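Local coordinates for putative immunoglobulin-blocking virulence protein (Mycoplasma mycoides subsp. capri, PDB 7ADK), which probably binds host immunoglobulin as a virulence factor of this mycoplasma and here forms a complex with a partner lipoprotein, at residues His664-Gly668 with Glu669-Glu673; Lys276-Thr279 with Lys280-Tyr284; Gly468-Pro471 with Lys472-Gln476. All coordinates share one frame; numbering follows the deposited sequence.

Interaction 1 of 3, residues His664-Gly668 with Glu669-Glu673; sequences HLSTG and EGNPE
Thr-667 and Asn-671 meet at the surface, their side chains crossing at about a right angle where the chain doubles back. The course of the asparagine side chain can be traced outward from its root, where Asn-671 CB lies 4.0 Å from Gly-668 O. Its CG stays at much the same separation, so the root of the side chain stands alongside that carbonyl. Further out, the amide nitrogen ND2 faces the methyl CG2 of Thr-667 at 3.8 Å, a van der Waals approach. The same ND2 donates to Glu-673 OE2 at 2.8 Å, with an N-H...O angle of 149°. The acceptor is met on its syn side, 16° out of the carboxylate plane, and it sits somewhat tilted from the amide plane as well. Glu-673 delivers this oxygen by folding back: CG stands between the backbone N and the carbonyl carbon, and the chain bends at chi2 (-56°). Having accepted the amide, OE2 is also 4.0 Å from Ser-666 OG, a proximity too long to count as a bond. At the far end, Leu-665 CD2 brushes Glu-669 CA at 4.3 Å, while the extended Glu-669 chain runs outward. Ser-666, which is buried, also touches Thr-639 and Pro-675. The backbone angles of Glu-669 and Gly-670, with CA atoms of Gly-668 and Asn-671 6.4 Å apart, identify a type I beta-turn. It is an open one, since Gly-668 O and Asn-671 N are 3.9 Å apart, in the loop joining strands 650-652 and 676-679.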
ATOM      1  N   HIS A 664      11.002  -3.696 -29.186  1.00 64.44           N
ATOM      2  CA  HIS A 664      10.934  -3.443 -27.757  1.00 64.44           C
ATOM      3  C   HIS A 664      12.141  -2.584 -27.345  1.00 64.44           C
ATOM      4  O   HIS A 664      13.213  -3.107 -27.051  1.00 64.44           O
ATOM      5  CB  HIS A 664      10.860  -4.795 -27.051  1.00 64.44           C
ATOM      6  CG  HIS A 664      10.548  -4.704 -25.597  1.00 64.44           C
ATOM      7  ND1 HIS A 664      10.309  -3.526 -24.915  1.00 64.44           N
ATOM      8  CD2 HIS A 664      10.317  -5.760 -24.775  1.00 64.44           C
ATOM      9  CE1 HIS A 664       9.896  -3.898 -23.702  1.00 64.44           C
ATOM     10  NE2 HIS A 664       9.927  -5.222 -23.576  1.00 64.44           N
ATOM     11  N   LEU A 665      12.015  -1.258 -27.452  1.00 69.11           N
ATOM     12  CA  LEU A 665      13.105  -0.285 -27.261  1.00 69.11           C
ATOM     13  C   LEU A 665      12.632   1.035 -26.628  1.00 69.11           C
ATOM     14  O   LEU A 665      13.175   2.099 -26.899  1.00 69.11           O
ATOM     15  CB  LEU A 665      13.887  -0.076 -28.570  1.00 69.11           C
ATOM     16  CG  LEU A 665      15.304   0.509 -28.369  1.00 69.11           C
ATOM     17  CD1 LEU A 665      16.316  -0.595 -28.150  1.00 69.11           C
ATOM     18  CD2 LEU A 665      15.746   1.321 -29.580  1.00 69.11           C
ATOM     19  N   SER A 666      11.632   0.982 -25.754  1.00 73.69           N
ATOM     20  CA  SER A 666      11.089   2.167 -25.073  1.00 73.69           C
ATOM     21  C   SER A 666      10.497   3.168 -26.083  1.00 73.69           C
ATOM     22  O   SER A 666      10.128   2.766 -27.182  1.00 73.69           O
ATOM     23  CB  SER A 666      12.139   2.743 -24.111  1.00 73.69           C
ATOM     24  OG  SER A 666      11.537   3.626 -23.210  1.00 73.69           O
ATOM     25  N   THR A 667      10.377   4.468 -25.777  1.00 84.81           N
ATOM     26  CA  THR A 667      10.097   5.464 -26.840  1.00 84.81           C
ATOM     27  C   THR A 667      11.309   5.666 -27.772  1.00 84.81           C
ATOM     28  O   THR A 667      11.128   5.840 -28.978  1.00 84.81           O
ATOM     29  CB  THR A 667       9.573   6.799 -26.273  1.00 84.81           C
ATOM     30  OG1 THR A 667       9.075   7.608 -27.313  1.00 84.81           O
ATOM     31  CG2 THR A 667      10.610   7.655 -25.547  1.00 84.81           C
ATOM     32  N   GLY A 668      12.556   5.611 -27.267  1.00 81.00           N
ATOM     33  CA  GLY A 668      13.748   5.980 -28.048  1.00 81.00           C
ATOM     34  C   GLY A 668      15.100   5.548 -27.478  1.00 81.00           C
ATOM     35  O   GLY A 668      15.197   5.086 -26.343  1.00 81.00           O
ATOM     36  N   GLU A 669      16.150   5.676 -28.294  1.00 87.29           N
ATOM     37  CA  GLU A 669      17.439   4.980 -28.131  1.00 87.29           C
ATOM     38  C   GLU A 669      18.364   5.518 -27.027  1.00 87.29           C
ATOM     39  O   GLU A 669      19.120   4.761 -26.420  1.00 87.29           O
ATOM     40  CB  GLU A 669      18.172   4.963 -29.484  1.00 87.29           C
ATOM     41  CG  GLU A 669      18.739   6.325 -29.922  1.00 87.29           C
ATOM     42  CD  GLU A 669      19.433   6.315 -31.296  1.00 87.29           C
ATOM     43  OE1 GLU A 669      19.777   5.233 -31.822  1.00 87.29           O
ATOM     44  OE2 GLU A 669      19.679   7.407 -31.854  1.00 87.29           O
ATOM     45  N   GLY A 670      18.338   6.819 -26.763  1.00 87.73           N
ATOM     46  CA  GLY A 670      19.267   7.479 -25.851  1.00 87.73           C
ATOM     47  C   GLY A 670      18.812   7.563 -24.395  1.00 87.73           C
ATOM     48  O   GLY A 670      19.495   8.187 -23.587  1.00 87.73           O
ATOM     49  N   ASN A 671      17.651   7.011 -24.045  1.00 85.81           N
ATOM     50  CA  ASN A 671      17.038   7.231 -22.739  1.00 85.81           C
ATOM     51  C   ASN A 671      17.838   6.589 -21.586  1.00 85.81           C
ATOM     52  O   ASN A 671      18.302   5.454 -21.721  1.00 85.81           O
ATOM     53  CB  ASN A 671      15.585   6.744 -22.739  1.00 85.81           C
ATOM     54  CG  ASN A 671      14.588   7.743 -23.275  1.00 85.81           C
ATOM     55  OD1 ASN A 671      14.906   8.645 -24.032  1.00 85.81           O
ATOM     56  ND2 ASN A 671      13.353   7.650 -22.875  1.00 85.81           N
ATOM     57  N   PRO A 672      17.959   7.267 -20.433  1.00 87.14           N
ATOM     58  CA  PRO A 672      18.498   6.701 -19.208  1.00 87.14           C
ATOM     59  C   PRO A 672      17.764   5.418 -18.802  1.00 87.14           C
ATOM     60  O   PRO A 672      18.404   4.380 -18.624  1.00 87.14           O
ATOM     61  CB  PRO A 672      18.379   7.787 -18.135  1.00 87.14           C
ATOM     62  CG  PRO A 672      18.200   9.077 -18.916  1.00 87.14           C
ATOM     63  CD  PRO A 672      17.539   8.634 -20.210  1.00 87.14           C
ATOM     64  N   GLU A 673      16.432   5.447 -18.692  1.00 86.43           N
ATOM     65  CA  GLU A 673      15.624   4.282 -18.320  1.00 86.43           C
ATOM     66  C   GLU A 673      15.403   3.339 -19.511  1.00 86.43           C
ATOM     67  O   GLU A 673      14.995   3.742 -20.600  1.00 86.43           O
ATOM     68  CB  GLU A 673      14.329   4.693 -17.601  1.00 86.43           C
ATOM     69  CG  GLU A 673      13.142   5.129 -18.470  1.00 86.43           C
ATOM     70  CD  GLU A 673      13.435   6.279 -19.442  1.00 86.43           C
ATOM     71  OE1 GLU A 673      14.256   7.173 -19.128  1.00 86.43           O
ATOM     72  OE2 GLU A 673      12.807   6.310 -20.526  1.00 86.43           O
TER

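Interaction 2 of 3, residues Lys276-Thr279 with Lys280-Tyr284; sequences KFQT and KNQEY
One face of the Phe-277 ring, just before the N-terminus of helix 280-288, is covered by Glu-283 CA, which makes a CH-pi contact 4.0 Å from the ring centroid and 16° off the ring normal, displaced toward the rim. The glutamate side chain crosses the phenylalanine at about a right angle, its carboxylate plane turned 35° from the ring and OE1 lying near CD2 and CE2. Gln-282 O approaches obliquely, 3.7 Å from Phe-277 CE1. The ring of Trp-286 also meets that of Phe-277. The other flat group, the Tyr-284 ring, has Asn-281 N in plane at its edge and reaches Lys-250 and Leu-253 of helix 247-253.

Thr-279 holds the N-cap position of helix 280-288. Its carbonyl oxygen starts the helical pattern: Glu-283 N donates to Thr-279 O at 3.2 Å in a nearly straight bond, the donor lying close to the line of the C=O bond. Lys-280 leaves the backbone away from the loop, then bends at chi2 and chi3; its NZ forms a salt bridge with Asp-349 of the lipoprotein chain, placing this helix start at the interface.

The Thr-279 side chain makes no capping bond. Its OG1, anti to the carbonyl carbon, instead accepts from Gln-282 NE2 at 2.9 Å with an N-H...O angle of 148°, and the hydroxyl oxygen sits slightly out of the amide plane.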
ATOM      1  N   LYS A 276      15.242  53.502   2.611  1.00107.58           N
ATOM      2  CA  LYS A 276      14.313  53.622   3.748  1.00107.58           C
ATOM      3  C   LYS A 276      13.308  52.462   3.859  1.00107.58           C
ATOM      4  O   LYS A 276      12.276  52.616   4.510  1.00107.58           O
ATOM      5  CB  LYS A 276      13.613  54.999   3.712  1.00107.58           C
ATOM      6  CG  LYS A 276      14.511  56.236   3.493  1.00107.58           C
ATOM      7  CD  LYS A 276      15.655  56.411   4.506  1.00107.58           C
ATOM      8  CE  LYS A 276      15.214  56.767   5.929  1.00107.58           C
ATOM      9  NZ  LYS A 276      14.898  58.199   6.084  1.00107.58           N
ATOM     10  N   PHE A 277      13.589  51.302   3.260  1.00103.33           N
ATOM     11  CA  PHE A 277      12.732  50.109   3.343  1.00103.33           C
ATOM     12  C   PHE A 277      13.295  49.022   4.263  1.00103.33           C
ATOM     13  O   PHE A 277      14.487  48.718   4.265  1.00103.33           O
ATOM     14  CB  PHE A 277      12.423  49.554   1.953  1.00103.33           C
ATOM     15  CG  PHE A 277      11.408  50.381   1.204  1.00103.33           C
ATOM     16  CD1 PHE A 277      10.067  50.383   1.628  1.00103.33           C
ATOM     17  CD2 PHE A 277      11.789  51.152   0.097  1.00103.33           C
ATOM     18  CE1 PHE A 277       9.110  51.147   0.942  1.00103.33           C
ATOM     19  CE2 PHE A 277      10.827  51.904  -0.596  1.00103.33           C
ATOM     20  CZ  PHE A 277       9.490  51.903  -0.175  1.00103.33           C
ATOM     21  N   GLN A 278      12.401  48.429   5.055  1.00102.67           N
ATOM     22  CA  GLN A 278      12.738  47.476   6.127  1.00102.67           C
ATOM     23  C   GLN A 278      12.908  46.010   5.677  1.00102.67           C
ATOM     24  O   GLN A 278      13.427  45.190   6.436  1.00102.67           O
ATOM     25  CB  GLN A 278      11.665  47.547   7.231  1.00102.67           C
ATOM     26  CG  GLN A 278      11.703  48.840   8.060  1.00102.67           C
ATOM     27  CD  GLN A 278      11.332  50.092   7.277  1.00102.67           C
ATOM     28  OE1 GLN A 278      10.362  50.128   6.536  1.00102.67           O
ATOM     29  NE2 GLN A 278      12.098  51.147   7.361  1.00102.67           N
ATOM     30  N   THR A 279      12.441  45.648   4.483  1.00 97.57           N
ATOM     31  CA  THR A 279      12.433  44.275   3.950  1.00 97.57           C
ATOM     32  C   THR A 279      12.473  44.354   2.430  1.00 97.57           C
ATOM     33  O   THR A 279      11.887  45.282   1.879  1.00 97.57           O
ATOM     34  CB  THR A 279      11.146  43.533   4.366  1.00 97.57           C
ATOM     35  OG1 THR A 279      10.854  43.634   5.740  1.00 97.57           O
ATOM     36  CG2 THR A 279      11.148  42.046   4.056  1.00 97.57           C
ATOM     37  N   LYS A 280      13.053  43.376   1.721  1.00 96.00           N
ATOM     38  CA  LYS A 280      13.081  43.395   0.248  1.00 96.00           C
ATOM     39  C   LYS A 280      11.694  43.444  -0.368  1.00 96.00           C
ATOM     40  O   LYS A 280      11.437  44.315  -1.181  1.00 96.00           O
ATOM     41  CB  LYS A 280      13.908  42.225  -0.304  1.00 96.00           C
ATOM     42  CG  LYS A 280      15.415  42.334  -0.045  1.00 96.00           C
ATOM     43  CD  LYS A 280      16.083  43.570  -0.675  1.00 96.00           C
ATOM     44  CE  LYS A 280      16.125  44.789   0.252  1.00 96.00           C
ATOM     45  NZ  LYS A 280      16.752  45.948  -0.384  1.00 96.00           N
ATOM     46  N   ASN A 281      10.755  42.601   0.078  1.00 95.04           N
ATOM     47  CA  ASN A 281       9.361  42.605  -0.403  1.00 95.04           C
ATOM     48  C   ASN A 281       8.658  43.958  -0.198  1.00 95.04           C
ATOM     49  O   ASN A 281       8.020  44.430  -1.129  1.00 95.04           O
ATOM     50  CB  ASN A 281       8.553  41.453   0.232  1.00 95.04           C
ATOM     51  CG  ASN A 281       8.833  40.079  -0.369  1.00 95.04           C
ATOM     52  OD1 ASN A 281       9.179  39.928  -1.527  1.00 95.04           O
ATOM     53  ND2 ASN A 281       8.685  39.025   0.393  1.00 95.04           N
ATOM     54  N   GLN A 282       8.800  44.607   0.963  1.00 94.46           N
ATOM     55  CA  GLN A 282       8.253  45.952   1.219  1.00 94.46           C
ATOM     56  C   GLN A 282       8.780  46.997   0.224  1.00 94.46           C
ATOM     57  O   GLN A 282       8.009  47.826  -0.241  1.00 94.46           O
ATOM     58  CB  GLN A 282       8.577  46.407   2.653  1.00 94.46           C
ATOM     59  CG  GLN A 282       7.827  45.576   3.692  1.00 94.46           C
ATOM     60  CD  GLN A 282       7.927  46.142   5.108  1.00 94.46           C
ATOM     61  OE1 GLN A 282       7.358  47.171   5.432  1.00 94.46           O
ATOM     62  NE2 GLN A 282       8.614  45.504   6.027  1.00 94.46           N
ATOM     63  N   GLU A 283      10.059  46.929  -0.143  1.00 94.84           N
ATOM     64  CA  GLU A 283      10.602  47.643  -1.301  1.00 94.84           C
ATOM     65  C   GLU A 283       9.893  47.277  -2.607  1.00 94.84           C
ATOM     66  O   GLU A 283       9.266  48.136  -3.220  1.00 94.84           O
ATOM     67  CB  GLU A 283      12.134  47.471  -1.345  1.00 94.84           C
ATOM     68  CG  GLU A 283      12.894  47.783  -2.648  1.00 94.84           C
ATOM     69  CD  GLU A 283      12.781  49.185  -3.256  1.00 94.84           C
ATOM     70  OE1 GLU A 283      11.890  49.982  -2.900  1.00 94.84           O
ATOM     71  OE2 GLU A 283      13.614  49.477  -4.143  1.00 94.84           O
ATOM     72  N   TYR A 284       9.960  46.041  -3.097  1.00 89.68           N
ATOM     73  CA  TYR A 284       9.684  45.855  -4.524  1.00 89.68           C
ATOM     74  C   TYR A 284       8.169  45.734  -4.816  1.00 89.68           C
ATOM     75  O   TYR A 284       7.737  46.004  -5.931  1.00 89.68           O
ATOM     76  CB  TYR A 284      10.781  44.951  -5.126  1.00 89.68           C
ATOM     77  CG  TYR A 284      10.776  43.434  -5.105  1.00 89.68           C
ATOM     78  CD1 TYR A 284      10.946  42.751  -3.896  1.00 89.68           C
ATOM     79  CD2 TYR A 284      11.316  42.807  -6.242  1.00 89.68           C
ATOM     80  CE1 TYR A 284      11.410  41.426  -3.824  1.00 89.68           C
ATOM     81  CE2 TYR A 284      11.834  41.504  -6.199  1.00 89.68           C
ATOM     82  CZ  TYR A 284      11.854  40.789  -4.991  1.00 89.68           C
ATOM     83  OH  TYR A 284      12.344  39.529  -4.946  1.00 89.68           O
TER

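Interaction 3 of 3, residues Gly468-Pro471 with Lys472-Gln476; sequences GALP and KDIQQ
Ile-474 closes back on Leu-470 and Pro-471, and this apolar trio forms the dense half of the contact. The isoleucine methyl CD1 reaches Leu-470 CB at 3.8 Å, whereas its CG1 passes Pro-471 CB less closely, at 4.2 Å. Both gamma and delta carbons of that branch also lie beside the proline carbonyl: CD1 is 3.5 Å from Pro-471 O, so the branch runs past the oxygen on its way to the leucine. The torsions explain the reach. CG1 is anti to the carbonyl carbon (chi1 -55°), and the chain then extends to CD1 (chi2 177°), directing the longer branch back toward the preceding loop. The backbone brings the two sides together by a bend at Lys-472 and Asp-473, which leaves the CA atoms of Pro-471 and Ile-474 6.1 Å apart.

The solvent side has fewer contacts and no apolar side-chain pair. Lys-472 starts away from the loop; CG is anti to the backbone N, and the aliphatic chain continues until it bends at chi3. Asp-473 also starts away from the loop, but its carboxylate swings back until OD2 lies 3.9 Å from Pro-471 CB, a van der Waals contact and nothing more. Both residues are exposed, in contrast to the buried Leu-470 and Ile-474.

This bend leads from helix 464-467 into strand 473-481, completing a beta-alpha-beta crossover from the neighbouring parallel strand 448-454. Leu-470, Pro-471 and Ile-474 all touch Tyr-449 of that strand; Leu-470 and Pro-471 also meet Ile-436 and Gln-440, respectively, of helix 426-442. On its other flank, strand 473-481 is bonded through the backbones of Lys-472 and Ile-474 to Lys-497 of strand 497-498.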
ATOM      1  N   GLY A 468     -23.026 -10.060 -22.215  1.00 73.16           N
ATOM      2  CA  GLY A 468     -23.527 -10.867 -23.327  1.00 73.16           C
ATOM      3  C   GLY A 468     -25.051 -11.008 -23.409  1.00 73.16           C
ATOM      4  O   GLY A 468     -25.553 -11.408 -24.452  1.00 73.16           O
ATOM      5  N   ALA A 469     -25.789 -10.719 -22.335  1.00 73.53           N
ATOM      6  CA  ALA A 469     -27.254 -10.728 -22.317  1.00 73.53           C
ATOM      7  C   ALA A 469     -27.889  -9.411 -22.784  1.00 73.53           C
ATOM      8  O   ALA A 469     -29.058  -9.396 -23.162  1.00 73.53           O
ATOM      9  CB  ALA A 469     -27.715 -11.061 -20.904  1.00 73.53           C
ATOM     10  N   LEU A 470     -27.148  -8.300 -22.749  1.00 73.66           N
ATOM     11  CA  LEU A 470     -27.576  -6.993 -23.251  1.00 73.66           C
ATOM     12  C   LEU A 470     -27.887  -7.051 -24.762  1.00 73.66           C
ATOM     13  O   LEU A 470     -27.366  -7.928 -25.451  1.00 73.66           O
ATOM     14  CB  LEU A 470     -26.491  -5.943 -22.949  1.00 73.66           C
ATOM     15  CG  LEU A 470     -26.309  -5.575 -21.471  1.00 73.66           C
ATOM     16  CD1 LEU A 470     -25.074  -4.708 -21.306  1.00 73.66           C
ATOM     17  CD2 LEU A 470     -27.495  -4.775 -20.964  1.00 73.66           C
ATOM     18  N   PRO A 471     -28.726  -6.150 -25.303  1.00 78.51           N
ATOM     19  CA  PRO A 471     -29.074  -6.137 -26.725  1.00 78.51           C
ATOM     20  C   PRO A 471     -27.867  -6.105 -27.676  1.00 78.51           C
ATOM     21  O   PRO A 471     -26.815  -5.573 -27.348  1.00 78.51           O
ATOM     22  CB  PRO A 471     -29.945  -4.904 -26.923  1.00 78.51           C
ATOM     23  CG  PRO A 471     -30.535  -4.628 -25.550  1.00 78.51           C
ATOM     24  CD  PRO A 471     -29.461  -5.120 -24.591  1.00 78.51           C
ATOM     25  N   LYS A 472     -28.029  -6.621 -28.899  1.00 79.92           N
ATOM     26  CA  LYS A 472     -27.004  -6.565 -29.963  1.00 79.92           C
ATOM     27  C   LYS A 472     -26.732  -5.141 -30.477  1.00 79.92           C
ATOM     28  O   LYS A 472     -25.731  -4.885 -31.141  1.00 79.92           O
ATOM     29  CB  LYS A 472     -27.418  -7.533 -31.085  1.00 79.92           C
ATOM     30  CG  LYS A 472     -26.258  -7.845 -32.037  1.00 79.92           C
ATOM     31  CD  LYS A 472     -26.497  -8.980 -33.037  1.00 79.92           C
ATOM     32  CE  LYS A 472     -27.602  -8.672 -34.045  1.00 79.92           C
ATOM     33  NZ  LYS A 472     -27.436  -9.382 -35.302  1.00 79.92           N
ATOM     34  N   ASP A 473     -27.642  -4.228 -30.172  1.00 80.06           N
ATOM     35  CA  ASP A 473     -27.703  -2.836 -30.599  1.00 80.06           C
ATOM     36  C   ASP A 473     -28.085  -1.928 -29.415  1.00 80.06           C
ATOM     37  O   ASP A 473     -29.216  -1.933 -28.946  1.00 80.06           O
ATOM     38  CB  ASP A 473     -28.685  -2.716 -31.771  1.00 80.06           C
ATOM     39  CG  ASP A 473     -29.972  -3.560 -31.714  1.00 80.06           C
ATOM     40  OD1 ASP A 473     -30.620  -3.695 -32.748  1.00 80.06           O
ATOM     41  OD2 ASP A 473     -30.369  -4.109 -30.671  1.00 80.06           O
ATOM     42  N   ILE A 474     -27.137  -1.153 -28.900  1.00 76.35           N
ATOM     43  CA  ILE A 474     -27.242  -0.371 -27.655  1.00 76.35           C
ATOM     44  C   ILE A 474     -26.879   1.094 -27.904  1.00 76.35           C
ATOM     45  O   ILE A 474     -25.836   1.379 -28.476  1.00 76.35           O
ATOM     46  CB  ILE A 474     -26.315  -0.944 -26.558  1.00 76.35           C
ATOM     47  CG1 ILE A 474     -26.565  -2.434 -26.301  1.00 76.35           C
ATOM     48  CG2 ILE A 474     -26.429  -0.147 -25.265  1.00 76.35           C
ATOM     49  CD1 ILE A 474     -25.611  -3.045 -25.285  1.00 76.35           C
ATOM     50  N   GLN A 475     -27.677   2.033 -27.406  1.00 73.93           N
ATOM     51  CA  GLN A 475     -27.360   3.462 -27.476  1.00 73.93           C
ATOM     52  C   GLN A 475     -26.125   3.823 -26.622  1.00 73.93           C
ATOM     53  O   GLN A 475     -25.109   4.244 -27.167  1.00 73.93           O
ATOM     54  CB  GLN A 475     -28.593   4.291 -27.106  1.00 73.93           C
ATOM     55  CG  GLN A 475     -29.661   4.397 -28.195  1.00 73.93           C
ATOM     56  CD  GLN A 475     -29.314   5.332 -29.346  1.00 73.93           C
ATOM     57  OE1 GLN A 475     -28.252   5.930 -29.431  1.00 73.93           O
ATOM     58  NE2 GLN A 475     -30.227   5.522 -30.260  1.00 73.93           N
ATOM     59  N   GLN A 476     -26.179   3.601 -25.306  1.00 66.37           N
ATOM     60  CA  GLN A 476     -25.107   3.889 -24.349  1.00 66.37           C
ATOM     61  C   GLN A 476     -24.855   2.729 -23.385  1.00 66.37           C
ATOM     62  O   GLN A 476     -25.788   2.068 -22.932  1.00 66.37           O
ATOM     63  CB  GLN A 476     -25.439   5.197 -23.621  1.00 66.37           C
ATOM     64  CG  GLN A 476     -24.742   5.448 -22.291  1.00 66.37           C
ATOM     65  CD  GLN A 476     -24.881   6.893 -21.825  1.00 66.37           C
ATOM     66  OE1 GLN A 476     -24.401   7.829 -22.429  1.00 66.37           O
ATOM     67  NE2 GLN A 476     -25.564   7.142 -20.747  1.00 66.37           N
TER

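Overall arrangement
Along the chain the order is interaction 2, interaction 3, interaction 1, and none touches another. Centres of interactions 2 and 3 are about 69 Å apart, on opposite sides of the chain's centre; interaction 1 lies about 50 Å from interaction 2 and about 42 Å from interaction 3, centre to centre. They also belong to different elements. Interaction 2 starts helix 280-288 in a helical region that contacts the partner lipoprotein. Interaction 3 leads into strand 473-481 of the mixed sheet, and interaction 1 precedes strand 676-679, an outermost strand, within this chain, of the five-stranded parallel sheet. The three thus sample separate parts of an extended molecule, of which only interaction 2 meets the other protein.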